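Local atomic coordinates of diacylglycerol O-acyltransferase (Marinobacter hydrocarbonoclasticus, PDB entry 6CHJ), a protein that probably transfers acyl groups from acyl-CoA to diacylglycerol to form triacylglycerol, and to fatty alcohols to form wax esters. Residues 286-291 / 316-321; 266-271 / 324-329. All coordinates share one frame; numbering follows the deposited sequence.

Contact 1 (286-291 / 316-321); sequences EKPLVA and HTDVQE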
ATOM      1  N   GLU B 286      36.157  -0.594   6.347  1.00 62.66           N
ATOM      2  CA  GLU B 286      37.432  -1.187   6.743  1.00 61.59           C
ATOM      3  C   GLU B 286      37.258  -2.122   7.939  1.00 58.14           C
ATOM      4  O   GLU B 286      37.730  -3.261   7.921  1.00 60.94           O
ATOM      5  CB  GLU B 286      38.445  -0.085   7.059  1.00 70.37           C
ATOM      6  CG  GLU B 286      39.635  -0.551   7.882  1.00 73.98           C
ATOM      7  CD  GLU B 286      40.877   0.302   7.659  1.00 84.25           C
ATOM      8  OE1 GLU B 286      41.614   0.047   6.673  1.00 81.55           O
ATOM      9  OE2 GLU B 286      41.109   1.230   8.473  1.00 83.76           O
ATOM     10  N   LYS B 287      36.578  -1.662   8.984  1.00 58.65           N
ATOM     11  CA  LYS B 287      36.209  -2.561  10.065  1.00 60.33           C
ATOM     12  C   LYS B 287      35.137  -3.547   9.591  1.00 59.88           C
ATOM     13  O   LYS B 287      34.289  -3.212   8.752  1.00 59.86           O
ATOM     14  CB  LYS B 287      35.699  -1.772  11.266  1.00 58.75           C
ATOM     15  CG  LYS B 287      36.822  -1.182  12.136  1.00 59.61           C
ATOM     16  CD  LYS B 287      36.292  -0.183  13.166  1.00 65.58           C
ATOM     17  CE  LYS B 287      36.265  -0.775  14.572  1.00 68.47           C
ATOM     18  NZ  LYS B 287      35.715   0.202  15.580  1.00 82.83           N
ATOM     19  N   PRO B 288      35.152  -4.768  10.109  1.00 55.99           N
ATOM     20  CA  PRO B 288      34.152  -5.754   9.696  1.00 50.24           C
ATOM     21  C   PRO B 288      32.748  -5.354  10.140  1.00 59.11           C
ATOM     22  O   PRO B 288      32.552  -4.581  11.084  1.00 52.76           O
ATOM     23  CB  PRO B 288      34.610  -7.038  10.391  1.00 53.86           C
ATOM     24  CG  PRO B 288      35.366  -6.572  11.583  1.00 51.15           C
ATOM     25  CD  PRO B 288      36.042  -5.286  11.162  1.00 55.07           C
ATOM     26  N   LEU B 289      31.755  -5.898   9.434  1.00 51.29           N
ATOM     27  CA  LEU B 289      30.374  -5.692   9.837  1.00 51.90           C
ATOM     28  C   LEU B 289      30.047  -6.526  11.072  1.00 52.81           C
ATOM     29  O   LEU B 289      30.627  -7.601  11.292  1.00 49.80           O
ATOM     30  CB  LEU B 289      29.424  -6.057   8.703  1.00 51.75           C
ATOM     31  CG  LEU B 289      28.922  -4.917   7.834  1.00 54.58           C
ATOM     32  CD1 LEU B 289      30.063  -4.270   7.097  1.00 53.31           C
ATOM     33  CD2 LEU B 289      27.896  -5.470   6.848  1.00 56.12           C
ATOM     34  N   VAL B 290      29.088  -6.035  11.868  1.00 45.17           N
ATOM     35  CA  VAL B 290      28.598  -6.747  13.044  1.00 44.53           C
ATOM     36  C   VAL B 290      27.115  -7.031  12.863  1.00 50.15           C
ATOM     37  O   VAL B 290      26.368  -6.161  12.394  1.00 47.51           O
ATOM     38  CB  VAL B 290      28.849  -5.938  14.330  1.00 51.03           C
ATOM     39  CG1 VAL B 290      28.161  -6.587  15.534  1.00 48.64           C
ATOM     40  CG2 VAL B 290      30.342  -5.771  14.550  1.00 42.48           C
ATOM     41  N   ALA B 291      26.690  -8.239  13.254  1.00 48.47           N
ATOM     42  CA  ALA B 291      25.320  -8.702  13.078  1.00 49.66           C
ATOM     43  C   ALA B 291      24.635  -8.948  14.418  1.00 53.49           C
ATOM     44  O   ALA B 291      25.205  -9.574  15.314  1.00 53.55           O
ATOM     45  CB  ALA B 291      25.284  -9.999  12.271  1.00 47.50           C
ATOM     46  N   HIS B 316      33.077 -10.426  10.081  1.00 53.75           N
ATOM     47  CA  HIS B 316      34.438 -10.540   9.531  1.00 56.71           C
ATOM     48  C   HIS B 316      34.453 -10.285   8.029  1.00 57.49           C
ATOM     49  O   HIS B 316      35.077 -11.022   7.269  1.00 55.59           O
ATOM     50  CB  HIS B 316      35.059 -11.911   9.823  1.00 53.18           C
ATOM     51  CG  HIS B 316      35.327 -12.147  11.269  1.00 57.51           C
ATOM     52  ND1 HIS B 316      34.603 -13.048  12.017  1.00 58.15           N
ATOM     53  CD2 HIS B 316      36.233 -11.594  12.111  1.00 54.27           C
ATOM     54  CE1 HIS B 316      35.050 -13.037  13.262  1.00 59.75           C
ATOM     55  NE2 HIS B 316      36.036 -12.163  13.343  1.00 54.28           N
ATOM     56  N   THR B 317      33.759  -9.238   7.605  1.00 54.20           N
ATOM     57  CA  THR B 317      33.720  -8.867   6.199  1.00 56.04           C
ATOM     58  C   THR B 317      35.015  -8.236   5.723  1.00 53.64           C
ATOM     59  O   THR B 317      35.113  -7.882   4.548  1.00 56.38           O
ATOM     60  CB  THR B 317      32.537  -7.928   5.960  1.00 51.28           C
ATOM     61  OG1 THR B 317      32.597  -6.839   6.900  1.00 48.65           O
ATOM     62  CG2 THR B 317      31.265  -8.708   6.166  1.00 43.66           C
ATOM     63  N   ASP B 318      36.001  -8.099   6.596  1.00 59.92           N
ATOM     64  CA  ASP B 318      37.339  -7.651   6.227  1.00 63.66           C
ATOM     65  C   ASP B 318      38.260  -8.803   5.853  1.00 64.15           C
ATOM     66  O   ASP B 318      39.401  -8.560   5.450  1.00 67.54           O
ATOM     67  CB  ASP B 318      37.951  -6.861   7.387  1.00 62.19           C
ATOM     68  CG  ASP B 318      38.262  -7.742   8.582  1.00 64.69           C
ATOM     69  OD1 ASP B 318      39.330  -7.556   9.206  1.00 72.35           O
ATOM     70  OD2 ASP B 318      37.452  -8.636   8.892  1.00 61.89           O
ATOM     71  N   VAL B 319      37.800 -10.047   5.995  1.00 63.70           N
ATOM     72  CA  VAL B 319      38.587 -11.242   5.701  1.00 62.03           C
ATOM     73  C   VAL B 319      38.283 -11.694   4.277  1.00 64.11           C
ATOM     74  O   VAL B 319      37.121 -11.703   3.857  1.00 64.98           O
ATOM     75  CB  VAL B 319      38.268 -12.359   6.718  1.00 63.53           C
ATOM     76  CG1 VAL B 319      39.096 -13.613   6.451  1.00 61.53           C
ATOM     77  CG2 VAL B 319      38.431 -11.852   8.164  1.00 53.68           C
ATOM     78  N   GLN B 320      39.319 -12.097   3.535  1.00 70.21           N
ATOM     79  CA  GLN B 320      39.154 -12.401   2.112  1.00 70.55           C
ATOM     80  C   GLN B 320      38.908 -13.878   1.819  1.00 67.92           C
ATOM     81  O   GLN B 320      38.012 -14.214   1.048  1.00 68.34           O
ATOM     82  CB  GLN B 320      40.367 -11.923   1.316  1.00 72.60           C
ATOM     83  CG  GLN B 320      40.076 -11.882  -0.164  1.00 76.36           C
ATOM     84  CD  GLN B 320      41.166 -11.203  -0.962  1.00 92.50           C
ATOM     85  OE1 GLN B 320      41.946 -10.423  -0.414  1.00 97.79           O
ATOM     86  NE2 GLN B 320      41.230 -11.497  -2.264  1.00 87.27           N
ATOM     87  N   GLU B 321      39.694 -14.777   2.389  1.00 68.31           N
ATOM     88  CA  GLU B 321      39.448 -16.184   2.111  1.00 68.05           C
ATOM     89  C   GLU B 321      38.203 -16.667   2.851  1.00 66.17           C
ATOM     90  O   GLU B 321      37.911 -16.248   3.978  1.00 60.96           O
ATOM     91  CB  GLU B 321      40.659 -17.050   2.484  1.00 71.55           C
ATOM     92  CG  GLU B 321      40.695 -18.365   1.701  1.00 73.12           C
ATOM     93  CD  GLU B 321      41.076 -19.553   2.570  1.00 82.25           C
ATOM     94  OE1 GLU B 321      41.482 -19.331   3.740  1.00 81.30           O
ATOM     95  OE2 GLU B 321      40.962 -20.709   2.089  1.00 89.24           O
TER

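Contact 2 (266-271 / 324-329); sequences VTAMCA and ERLLKI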
ATOM      1  N   VAL B 266      25.537 -20.881   7.422  1.00 51.20           N
ATOM      2  CA  VAL B 266      24.523 -19.963   6.931  1.00 51.70           C
ATOM      3  C   VAL B 266      24.852 -18.524   7.332  1.00 54.23           C
ATOM      4  O   VAL B 266      24.594 -17.577   6.570  1.00 51.39           O
ATOM      5  CB  VAL B 266      23.148 -20.419   7.443  1.00 53.51           C
ATOM      6  CG1 VAL B 266      22.124 -19.446   7.035  1.00 61.01           C
ATOM      7  CG2 VAL B 266      22.797 -21.812   6.891  1.00 53.02           C
ATOM      8  N   THR B 267      25.455 -18.335   8.507  1.00 51.80           N
ATOM      9  CA  THR B 267      25.917 -17.003   8.892  1.00 50.83           C
ATOM     10  C   THR B 267      27.083 -16.563   8.016  1.00 49.73           C
ATOM     11  O   THR B 267      27.183 -15.388   7.641  1.00 48.45           O
ATOM     12  CB  THR B 267      26.308 -16.995  10.372  1.00 54.05           C
ATOM     13  OG1 THR B 267      25.160 -17.340  11.165  1.00 55.94           O
ATOM     14  CG2 THR B 267      26.814 -15.610  10.793  1.00 50.80           C
ATOM     15  N   ALA B 268      27.969 -17.506   7.681  1.00 48.71           N
ATOM     16  CA  ALA B 268      29.059 -17.238   6.750  1.00 49.93           C
ATOM     17  C   ALA B 268      28.535 -16.892   5.362  1.00 44.48           C
ATOM     18  O   ALA B 268      29.081 -16.011   4.686  1.00 45.90           O
ATOM     19  CB  ALA B 268      29.989 -18.457   6.679  1.00 53.26           C
ATOM     20  N   MET B 269      27.501 -17.598   4.901  1.00 43.24           N
ATOM     21  CA  MET B 269      26.886 -17.221   3.631  1.00 52.48           C
ATOM     22  C   MET B 269      26.421 -15.769   3.661  1.00 49.34           C
ATOM     23  O   MET B 269      26.659 -15.025   2.702  1.00 47.68           O
ATOM     24  CB  MET B 269      25.725 -18.148   3.293  1.00 49.75           C
ATOM     25  CG  MET B 269      26.168 -19.494   2.717  1.00 51.37           C
ATOM     26  SD  MET B 269      24.786 -20.640   2.771  1.00 54.81           S
ATOM     27  CE  MET B 269      23.674 -19.896   1.563  1.00 54.88           C
ATOM     28  N   CYS B 270      25.807 -15.339   4.779  1.00 40.07           N
ATOM     29  CA  CYS B 270      25.415 -13.932   4.912  1.00 50.02           C
ATOM     30  C   CYS B 270      26.633 -13.010   4.928  1.00 49.09           C
ATOM     31  O   CYS B 270      26.658 -11.996   4.219  1.00 53.49           O
ATOM     32  CB  CYS B 270      24.559 -13.719   6.165  1.00 45.85           C
ATOM     33  SG  CYS B 270      22.982 -14.681   6.198  1.00 54.25           S
ATOM     34  N   ALA B 271      27.655 -13.339   5.734  1.00 46.92           N
ATOM     35  CA  ALA B 271      28.895 -12.550   5.733  1.00 51.33           C
ATOM     36  C   ALA B 271      29.489 -12.413   4.328  1.00 49.45           C
ATOM     37  O   ALA B 271      29.856 -11.310   3.904  1.00 53.58           O
ATOM     38  CB  ALA B 271      29.923 -13.178   6.671  1.00 47.15           C
ATOM     39  N   GLU B 324      38.810 -19.011   6.066  1.00 51.92           N
ATOM     40  CA  GLU B 324      39.210 -18.167   7.183  1.00 59.66           C
ATOM     41  C   GLU B 324      37.998 -17.454   7.793  1.00 62.37           C
ATOM     42  O   GLU B 324      37.807 -17.455   9.021  1.00 55.17           O
ATOM     43  CB  GLU B 324      40.255 -17.168   6.696  1.00 60.05           C
ATOM     44  CG  GLU B 324      41.067 -16.531   7.789  1.00 59.10           C
ATOM     45  CD  GLU B 324      41.876 -15.365   7.278  1.00 61.77           C
ATOM     46  OE1 GLU B 324      42.202 -14.463   8.091  1.00 63.88           O
ATOM     47  OE2 GLU B 324      42.171 -15.344   6.059  1.00 66.06           O
ATOM     48  N   ARG B 325      37.146 -16.869   6.935  1.00 60.29           N
ATOM     49  CA  ARG B 325      35.985 -16.124   7.421  1.00 61.47           C
ATOM     50  C   ARG B 325      34.988 -17.034   8.133  1.00 56.34           C
ATOM     51  O   ARG B 325      34.503 -16.694   9.221  1.00 52.95           O
ATOM     52  CB  ARG B 325      35.308 -15.379   6.276  1.00 55.69           C
ATOM     53  CG  ARG B 325      34.547 -14.148   6.763  1.00 61.48           C
ATOM     54  CD  ARG B 325      33.849 -13.401   5.640  1.00 53.88           C
ATOM     55  NE  ARG B 325      34.736 -13.228   4.498  1.00 64.13           N
ATOM     56  CZ  ARG B 325      34.581 -13.848   3.333  1.00 63.48           C
ATOM     57  NH1 ARG B 325      33.568 -14.693   3.152  1.00 59.77           N
ATOM     58  NH2 ARG B 325      35.442 -13.625   2.355  1.00 62.69           N
ATOM     59  N   LEU B 326      34.692 -18.202   7.561  1.00 51.20           N
ATOM     60  CA  LEU B 326      33.800 -19.127   8.248  1.00 52.20           C
ATOM     61  C   LEU B 326      34.300 -19.440   9.662  1.00 56.05           C
ATOM     62  O   LEU B 326      33.531 -19.365  10.626  1.00 53.12           O
ATOM     63  CB  LEU B 326      33.640 -20.400   7.426  1.00 50.24           C
ATOM     64  CG  LEU B 326      33.043 -21.599   8.153  1.00 50.22           C
ATOM     65  CD1 LEU B 326      31.589 -21.346   8.519  1.00 51.97           C
ATOM     66  CD2 LEU B 326      33.187 -22.862   7.273  1.00 51.63           C
ATOM     67  N   LEU B 327      35.597 -19.746   9.817  1.00 59.90           N
ATOM     68  CA  LEU B 327      36.087 -20.198  11.123  1.00 59.77           C
ATOM     69  C   LEU B 327      36.206 -19.059  12.133  1.00 56.74           C
ATOM     70  O   LEU B 327      35.870 -19.243  13.310  1.00 58.27           O
ATOM     71  CB  LEU B 327      37.431 -20.913  10.977  1.00 62.04           C
ATOM     72  CG  LEU B 327      37.392 -22.062   9.979  1.00 60.75           C
ATOM     73  CD1 LEU B 327      38.814 -22.395   9.559  1.00 62.40           C
ATOM     74  CD2 LEU B 327      36.670 -23.262  10.562  1.00 57.01           C
ATOM     75  N   LYS B 328      36.667 -17.879  11.706  1.00 50.59           N
ATOM     76  CA  LYS B 328      36.602 -16.727  12.602  1.00 58.80           C
ATOM     77  C   LYS B 328      35.163 -16.424  13.015  1.00 58.65           C
ATOM     78  O   LYS B 328      34.929 -15.970  14.141  1.00 57.16           O
ATOM     79  CB  LYS B 328      37.243 -15.496  11.956  1.00 56.72           C
ATOM     80  CG  LYS B 328      38.692 -15.694  11.553  1.00 58.10           C
ATOM     81  CD  LYS B 328      39.503 -14.422  11.734  1.00 61.06           C
ATOM     82  CE  LYS B 328      40.874 -14.542  11.074  1.00 60.47           C
ATOM     83  NZ  LYS B 328      41.521 -13.207  10.870  1.00 69.80           N
ATOM     84  N   ILE B 329      34.191 -16.668  12.123  1.00 56.02           N
ATOM     85  CA  ILE B 329      32.783 -16.528  12.494  1.00 56.46           C
ATOM     86  C   ILE B 329      32.392 -17.619  13.483  1.00 58.07           C
ATOM     87  O   ILE B 329      31.704 -17.357  14.480  1.00 62.37           O
ATOM     88  CB  ILE B 329      31.876 -16.548  11.240  1.00 51.57           C
ATOM     89  CG1 ILE B 329      32.009 -15.251  10.435  1.00 54.78           C
ATOM     90  CG2 ILE B 329      30.416 -16.766  11.624  1.00 49.51           C
ATOM     91  CD1 ILE B 329      31.628 -15.378   8.957  1.00 48.52           C
TER

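Contact 1 (286-291 / 316-321)
Pro288 and Thr317 bring the two backbones to 4.7 Å between their CA atoms, just beyond the paired ends of the antiparallel strands 290-294 and 310-314. One more backbone hydrogen bond, between Leu289 and Leu315, follows just outside the strands. The chain then folds into a type I beta turn from His316 to Val319, closed by a bond from Val319 N to His316 O, and a side chain takes over from the backbone. Leu289 N donates to Thr317 OG1 at 2.8 Å with an N-H...O angle of 158°. A chi1 of 52° sets OG1 between the backbone N and the carbonyl carbon of Thr317, facing the Leu289 amide, while the methyl CG2 lies 4.1 Å from Leu289 CB. Next along the turn, Asp318 lies beside the proline ring, pointing the same way, with OD2 3.6 Å from Pro288 CB. The same CB touches His316 CA at 3.6 Å, and Asp318 CB meets Glu286 O. Thr317 O in turn receives a hydrogen bond from Arg275 of helix 262-280. Pro288 has no N-H and contributes carbon contacts. The one hydrogen bond across the segments is amide to hydroxyl: a side chain accepts the Leu289 N-H where the chain has turned out of the sheet.

Contact 2 (266-271 / 324-329)
The flat guanidinium of Arg325 sits at the end of an aliphatic stem that packs on Ala271, Arg325 CD lying 4.1 Å from Ala271 CB, in a buried helix-helix crossing of small residues against large ones that joins helix 262-280 to helix 322-338. At the planar end, NE donates back to Val319 O in the loop leading into its own helix, while NH2 comes close to the like-charged Arg275 of helix 262-280. The segment axes approach to 9.3 Å, and their N-to-C directions differ by 124°. Ala268 and Leu326 mark the crossing, with CA atoms 5.3 Å apart, a spacing helped by the short side chain of the alanine. Ile329 makes the largest single contribution to the buried surface. Its CG1 stands beside the backbone N (chi1 -72°) and chi2 is extended, which carries CD1 across to Ala271 CB at 3.6 Å and to the backbone at Ala268 CA at 3.9 Å. The other branch, CG2, crosses the methyl of Thr267, whose hydroxyl is bonded back to Asn263 O within its own helix. The far side of helix 262-280 rests on the sheet, Val266, Met269 and Cys270 all touching Phe423 of strand 420-428. Leu326 also packs against Tyr258 and Leu449, binding the crossing to helices 248-258 and 437-453, and its own touch on segment 266-271 is made by CD1, 3.8 Å from Ala268 CB.

Contact 2 spans the outer pair of segments and contact 1 the inner pair: along the chain the order is 266-271, 286-291, 316-321, 324-329. Helix 262-280 leads into strand 290-294; the strand paired with it, 310-314, an outermost strand of the six-stranded mixed sheet, leads through the turn of contact 1 into helix 322-338. The centres lie about 10 Å apart and the two contacts touch, His316 packing on Arg325, Lys328 and Ile329. Helix 262-280 serves both, since Leu274 and Leu278 cover Leu289. The two contacts thus join the sheet edge to the helices beside it, with 316-321 and 324-329 both belonging to the WS/DGAT C-terminal domain.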